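Long-range contacts in 8-amino-8-demethylriboflavin N,N-dimethyltransferase (Streptomyces davawensis, PDB 4D7K), which transfers two methyl groups from S-adenosyl methionine to 8-amino-8-demethyl-D-riboflavin, the last two steps in making the antibiotic roseoflavin: residues A[114-119]-A[129-134]; A[241-246]-A[270-275]. All blocks are in the same frame, centred on the assembly; numbering follows the deposited sequence.

Contact 1 of 2, residues A[114-119]-A[129-134]; sequences LAAYGD and PAFQLR
Ala116 packs its methyl on the start of helix 131-134, with Ala116 CB 3.8 Å from Phe131 CA. The same methyl meets the Phe131 ring obliquely, with Ala116 CB to Phe131 CD2 at 4.1 Å. On this buried side two alanines meet across the contact as well: Ala130 CB lies 3.2 Å from Ala116 O. The small residues let the backbones come close, and Ala116 CA and Phe131 CA are 4.7 Å apart.

Arg134 spans the more exposed side. Its CG is anti to the backbone N (chi1 177°), and a bend at chi2 brings Arg134 CD to 3.6 Å from Ala115 CB. The bend at chi3 turns the guanidinium to Asp119. Asp119 OD2 and Arg134 NH1 are modelled too close, so the salt bridge between them is doubtful in detail.

This is plain helix packing in the O-methyltransferase domain, away from the annotated sites. It sets the end of helix 111-118 against the short helix 131-134. Helix 120-126 lies between them in sequence and touches Ala130 and Leu133. Helix 293-305 covers Ala116 and Tyr117, and Tyr117 also meets Phe28 of the second subunit.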
loop_
_atom_site.group_PDB
_atom_site.type_symbol
_atom_site.label_atom_id
_atom_site.label_comp_id
_atom_site.label_asym_id
_atom_site.label_seq_id
_atom_site.Cartn_x
_atom_site.Cartn_y
_atom_site.Cartn_z
ATOM N N LEU A 114 0.004 5.737 10.191
ATOM C CA LEU A 114 -0.097 4.350 9.762
ATOM C C LEU A 114 -0.787 3.497 10.827
ATOM O O LEU A 114 -1.572 2.603 10.509
ATOM C CB LEU A 114 1.293 3.797 9.457
ATOM C CG LEU A 114 1.404 2.621 8.493
ATOM C CD1 LEU A 114 0.995 3.035 7.085
ATOM C CD2 LEU A 114 2.826 2.096 8.512
ATOM N N ALA A 115 -0.493 3.787 12.091
ATOM C CA ALA A 115 -1.093 3.064 13.207
ATOM C C ALA A 115 -2.603 3.287 13.288
ATOM O O ALA A 115 -3.336 2.440 13.797
ATOM C CB ALA A 115 -0.436 3.472 14.505
ATOM N N ALA A 116 -3.058 4.430 12.784
ATOM C CA ALA A 116 -4.483 4.741 12.763
ATOM C C ALA A 116 -5.213 3.891 11.729
ATOM O O ALA A 116 -6.266 3.321 12.017
ATOM C CB ALA A 116 -4.697 6.218 12.483
ATOM N N TYR A 117 -4.651 3.804 10.525
ATOM C CA TYR A 117 -5.222 2.961 9.477
ATOM C C TYR A 117 -5.220 1.484 9.887
ATOM O O TYR A 117 -6.024 0.695 9.394
ATOM C CB TYR A 117 -4.470 3.166 8.156
ATOM C CG TYR A 117 -4.842 4.464 7.473
ATOM C CD1 TYR A 117 -4.304 5.672 7.900
ATOM C CD2 TYR A 117 -5.751 4.485 6.426
ATOM C CE1 TYR A 117 -4.655 6.862 7.296
ATOM C CE2 TYR A 117 -6.106 5.669 5.814
ATOM C CZ TYR A 117 -5.555 6.854 6.253
ATOM O OH TYR A 117 -5.907 8.037 5.648
ATOM N N GLY A 118 -4.327 1.119 10.801
ATOM C CA GLY A 118 -4.302 -0.227 11.340
ATOM C C GLY A 118 -5.450 -0.489 12.297
ATOM O O GLY A 118 -5.991 -1.597 12.344
ATOM N N ASP A 119 -5.830 0.538 13.056
ATOM C CA ASP A 119 -6.914 0.433 14.033
ATOM C C ASP A 119 -8.295 0.613 13.404
ATOM O O ASP A 119 -9.262 0.948 14.089
ATOM C CB ASP A 119 -6.726 1.461 15.146
ATOM C CG ASP A 119 -6.358 0.827 16.470
ATOM O OD1 ASP A 119 -6.666 -0.369 16.665
ATOM O OD2 ASP A 119 -5.767 1.528 17.317
ATOM N N PRO A 129 -13.479 7.596 15.532
ATOM C CA PRO A 129 -12.432 7.725 14.512
ATOM C C PRO A 129 -11.151 7.038 14.969
ATOM O O PRO A 129 -10.762 7.180 16.131
ATOM C CB PRO A 129 -12.237 9.244 14.380
ATOM C CG PRO A 129 -13.270 9.885 15.310
ATOM C CD PRO A 129 -14.259 8.834 15.677
ATOM N N ALA A 130 -10.523 6.290 14.070
ATOM C CA ALA A 130 -9.397 5.432 14.428
ATOM C C ALA A 130 -8.226 6.201 15.037
ATOM O O ALA A 130 -7.601 5.727 15.988
ATOM C CB ALA A 130 -8.936 4.658 13.212
ATOM N N PHE A 131 -7.940 7.383 14.499
ATOM C CA PHE A 131 -6.823 8.187 14.979
ATOM C C PHE A 131 -6.990 8.537 16.456
ATOM O O PHE A 131 -6.017 8.570 17.210
ATOM C CB PHE A 131 -6.679 9.466 14.146
ATOM C CG PHE A 131 -5.425 10.251 14.444
ATOM C CD1 PHE A 131 -5.384 11.157 15.493
ATOM C CD2 PHE A 131 -4.290 10.084 13.666
ATOM C CE1 PHE A 131 -4.233 11.877 15.768
ATOM C CE2 PHE A 131 -3.138 10.800 13.930
ATOM C CZ PHE A 131 -3.106 11.700 14.985
ATOM N N GLN A 132 -8.229 8.780 16.870
ATOM C CA GLN A 132 -8.500 9.187 18.245
ATOM C C GLN A 132 -8.512 8.010 19.217
ATOM O O GLN A 132 -8.653 8.199 20.425
ATOM C CB GLN A 132 -9.830 9.936 18.324
ATOM C CG GLN A 132 -9.879 11.189 17.468
ATOM C CD GLN A 132 -11.193 11.932 17.599
ATOM O OE1 GLN A 132 -11.931 11.747 18.569
ATOM N NE2 GLN A 132 -11.497 12.773 16.616
ATOM N N LEU A 133 -8.373 6.796 18.697
ATOM C CA LEU A 133 -8.293 5.617 19.553
ATOM C C LEU A 133 -6.880 5.442 20.099
ATOM O O LEU A 133 -6.696 5.065 21.255
ATOM C CB LEU A 133 -8.724 4.357 18.795
ATOM C CG LEU A 133 -10.223 4.148 18.575
ATOM C CD1 LEU A 133 -10.475 2.831 17.868
ATOM C CD2 LEU A 133 -10.977 4.192 19.894
ATOM N N ARG A 134 -5.886 5.718 19.262
ATOM C CA ARG A 134 -4.489 5.559 19.653
ATOM C C ARG A 134 -3.920 6.870 20.188
ATOM O O ARG A 134 -2.936 6.877 20.930
ATOM C CB ARG A 134 -3.659 5.048 18.469
ATOM C CG ARG A 134 -2.167 4.904 18.757
ATOM C CD ARG A 134 -1.529 3.783 17.953
ATOM N NE ARG A 134 -1.841 2.473 18.515
ATOM C CZ ARG A 134 -2.825 1.690 18.085
ATOM N NH1 ARG A 134 -3.591 2.084 17.077
ATOM N NH2 ARG A 134 -3.038 0.513 18.659
#

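Contact 2 of 2, residues A[241-246]-A[270-275]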
loop_
_atom_site.group_PDB
_atom_site.type_symbol
_atom_site.label_atom_id
_atom_site.label_comp_id
_atom_site.label_asym_id
_atom_site.label_seq_id
_atom_site.Cartn_x
_atom_site.Cartn_y
_atom_site.Cartn_z
ATOM N N LEU A 241 -19.021 37.945 5.574
ATOM C CA LEU A 241 -19.672 37.461 4.357
ATOM C C LEU A 241 -19.945 38.605 3.389
ATOM O O LEU A 241 -20.658 39.549 3.724
ATOM C CB LEU A 241 -20.981 36.741 4.683
ATOM C CG LEU A 241 -20.905 35.273 5.099
ATOM C CD1 LEU A 241 -22.303 34.710 5.300
ATOM C CD2 LEU A 241 -20.146 34.463 4.068
ATOM N N PRO A 242 -19.373 38.526 2.180
ATOM C CA PRO A 242 -19.599 39.559 1.166
ATOM C C PRO A 242 -21.008 39.484 0.587
ATOM O O PRO A 242 -21.610 38.408 0.561
ATOM C CB PRO A 242 -18.547 39.238 0.101
ATOM C CG PRO A 242 -18.323 37.772 0.241
ATOM C CD PRO A 242 -18.456 37.474 1.706
ATOM N N THR A 243 -21.519 40.618 0.128
ATOM C CA THR A 243 -22.868 40.693 -0.421
ATOM C C THR A 243 -22.839 41.103 -1.894
ATOM O O THR A 243 -22.088 41.996 -2.284
ATOM C CB THR A 243 -23.738 41.693 0.377
ATOM O OG1 THR A 243 -23.785 41.289 1.751
ATOM C CG2 THR A 243 -25.156 41.756 -0.176
ATOM N N GLY A 244 -23.654 40.441 -2.710
ATOM C CA GLY A 244 -23.766 40.792 -4.113
ATOM C C GLY A 244 -23.008 39.860 -5.038
ATOM O O GLY A 244 -22.894 40.120 -6.236
ATOM N N CYS A 245 -22.486 38.772 -4.484
ATOM C CA CYS A 245 -21.798 37.774 -5.290
ATOM C C CYS A 245 -22.817 36.840 -5.933
ATOM O O CYS A 245 -23.829 36.499 -5.322
ATOM C CB CYS A 245 -20.797 36.991 -4.441
ATOM S SG CYS A 245 -19.451 38.005 -3.770
ATOM N N ASP A 246 -22.561 36.441 -7.173
ATOM C CA ASP A 246 -23.499 35.586 -7.889
ATOM C C ASP A 246 -23.058 34.124 -7.845
ATOM O O ASP A 246 -23.707 33.253 -8.422
ATOM C CB ASP A 246 -23.667 36.058 -9.338
ATOM C CG ASP A 246 -22.347 36.182 -10.071
ATOM O OD1 ASP A 246 -21.317 36.416 -9.409
ATOM O OD2 ASP A 246 -22.340 36.051 -11.313
ATOM N N ARG A 270 -27.580 32.568 2.276
ATOM C CA ARG A 270 -28.835 32.742 1.553
ATOM C C ARG A 270 -29.286 34.200 1.462
ATOM O O ARG A 270 -29.777 34.640 0.421
ATOM C CB ARG A 270 -29.935 31.906 2.208
ATOM C CG ARG A 270 -31.302 32.068 1.569
ATOM C CD ARG A 270 -31.300 31.640 0.106
ATOM N NE ARG A 270 -32.585 31.922 -0.526
ATOM C CZ ARG A 270 -32.873 33.054 -1.159
ATOM N NH1 ARG A 270 -31.960 34.012 -1.260
ATOM N NH2 ARG A 270 -34.072 33.228 -1.698
ATOM N N GLN A 271 -29.117 34.950 2.545
ATOM C CA GLN A 271 -29.563 36.338 2.561
ATOM C C GLN A 271 -28.510 37.283 1.982
ATOM O O GLN A 271 -28.773 38.469 1.790
ATOM C CB GLN A 271 -29.941 36.766 3.985
ATOM C CG GLN A 271 -28.849 36.577 5.026
ATOM C CD GLN A 271 -29.325 36.909 6.430
ATOM O OE1 GLN A 271 -28.533 36.949 7.373
ATOM N NE2 GLN A 271 -30.625 37.146 6.575
ATOM N N ALA A 272 -27.325 36.753 1.697
ATOM C CA ALA A 272 -26.257 37.540 1.085
ATOM C C ALA A 272 -26.317 37.463 -0.441
ATOM O O ALA A 272 -25.679 38.252 -1.140
ATOM C CB ALA A 272 -24.897 37.070 1.586
ATOM N N MET A 273 -27.091 36.509 -0.948
ATOM C CA MET A 273 -27.212 36.295 -2.386
ATOM C C MET A 273 -28.252 37.218 -3.011
ATOM O O MET A 273 -28.262 37.423 -4.225
ATOM C CB MET A 273 -27.577 34.839 -2.682
ATOM C CG MET A 273 -26.565 33.831 -2.187
ATOM S SD MET A 273 -27.073 32.137 -2.530
ATOM C CE MET A 273 -27.389 32.228 -4.288
ATOM N N GLY A 274 -29.131 37.764 -2.178
ATOM C CA GLY A 274 -30.203 38.614 -2.663
ATOM C C GLY A 274 -31.309 37.796 -3.299
ATOM O O GLY A 274 -31.665 36.729 -2.799
ATOM N N ASP A 275 -31.849 38.292 -4.408
ATOM C CA ASP A 275 -32.921 37.596 -5.112
ATOM C C ASP A 275 -32.608 37.426 -6.595
ATOM O O ASP A 275 -33.508 37.206 -7.405
ATOM C CB ASP A 275 -34.244 38.344 -4.946
ATOM C CG ASP A 275 -34.735 38.344 -3.513
ATOM O OD1 ASP A 275 -34.443 37.372 -2.786
ATOM O OD2 ASP A 275 -35.414 39.315 -3.116
#
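Ala272 is the centre of this small loop-loop contact. Its methyl points into the turn formed by 241-246, and Ala272 CB comes to 3.7 Å from Pro242 O. That carbonyl oxygen also accepts a hydrogen bond from Tyr248 OH, and Tyr248 touches Ala272 and Met273. The oxygen beside this buried methyl is thus already hydrogen-bonded. The closest CA pair is Thr243 CA and Ala272 CA, 4.9 Å apart. Met273, also buried, starts away from 241-246 and touches Tyr248 and Phe325.

One weak backbone hydrogen bond joins the segments. Gly244 N donates to Ala272 O at 3.4 Å; the bond is long but nearly straight, at 167°. Gly244 has a positive phi of 102°, a backbone shape that suits glycine.

The solvent side is looser. Thr243 is exposed and reaches across with its methyl. With chi1 at -58°, OG1 lies beside the backbone N and CG2 anti to it, which puts Thr243 CG2 3.7 Å from Ala272 O. Within 270-275, Arg270 NH1 donates to Gly274 O at 3.1 Å, and the oxygen lies in the guanidinium plane. Arg270 NE is held by Gly324 O.

The contact lies in the Rossmann-like methyltransferase domain, at the N-terminal ends of the neighbouring parallel strands 247-251 and 280-285. It joins the two connections that enter them, the second of which follows helix 259-270. Pro242 and Cys245 rest on strand 181-185, while Arg270 and Met273 reach Phe325 in strand 325-333.

How the contacts relate
From the N terminus, contact 1 comes first. It closes a short, mostly helical loop of nine residues between 114-119 and 129-134. The chain then runs through further helices and the first strands of the mixed sheet before contact 2 opens. Contact 2 closes a longer loop of 23 residues, which holds strand 247-251 and helix 259-270. The two loops follow one another in series, and they neither nest nor cross. Contacts 1 and 2 lie about 41 Å apart, centre to centre, and do not touch. Contact 1 ties helices together beside the second subunit. Contact 2 ties two connections at the N-terminal ends of adjacent inner strands of the methyltransferase sheet, with no other chain against its segments.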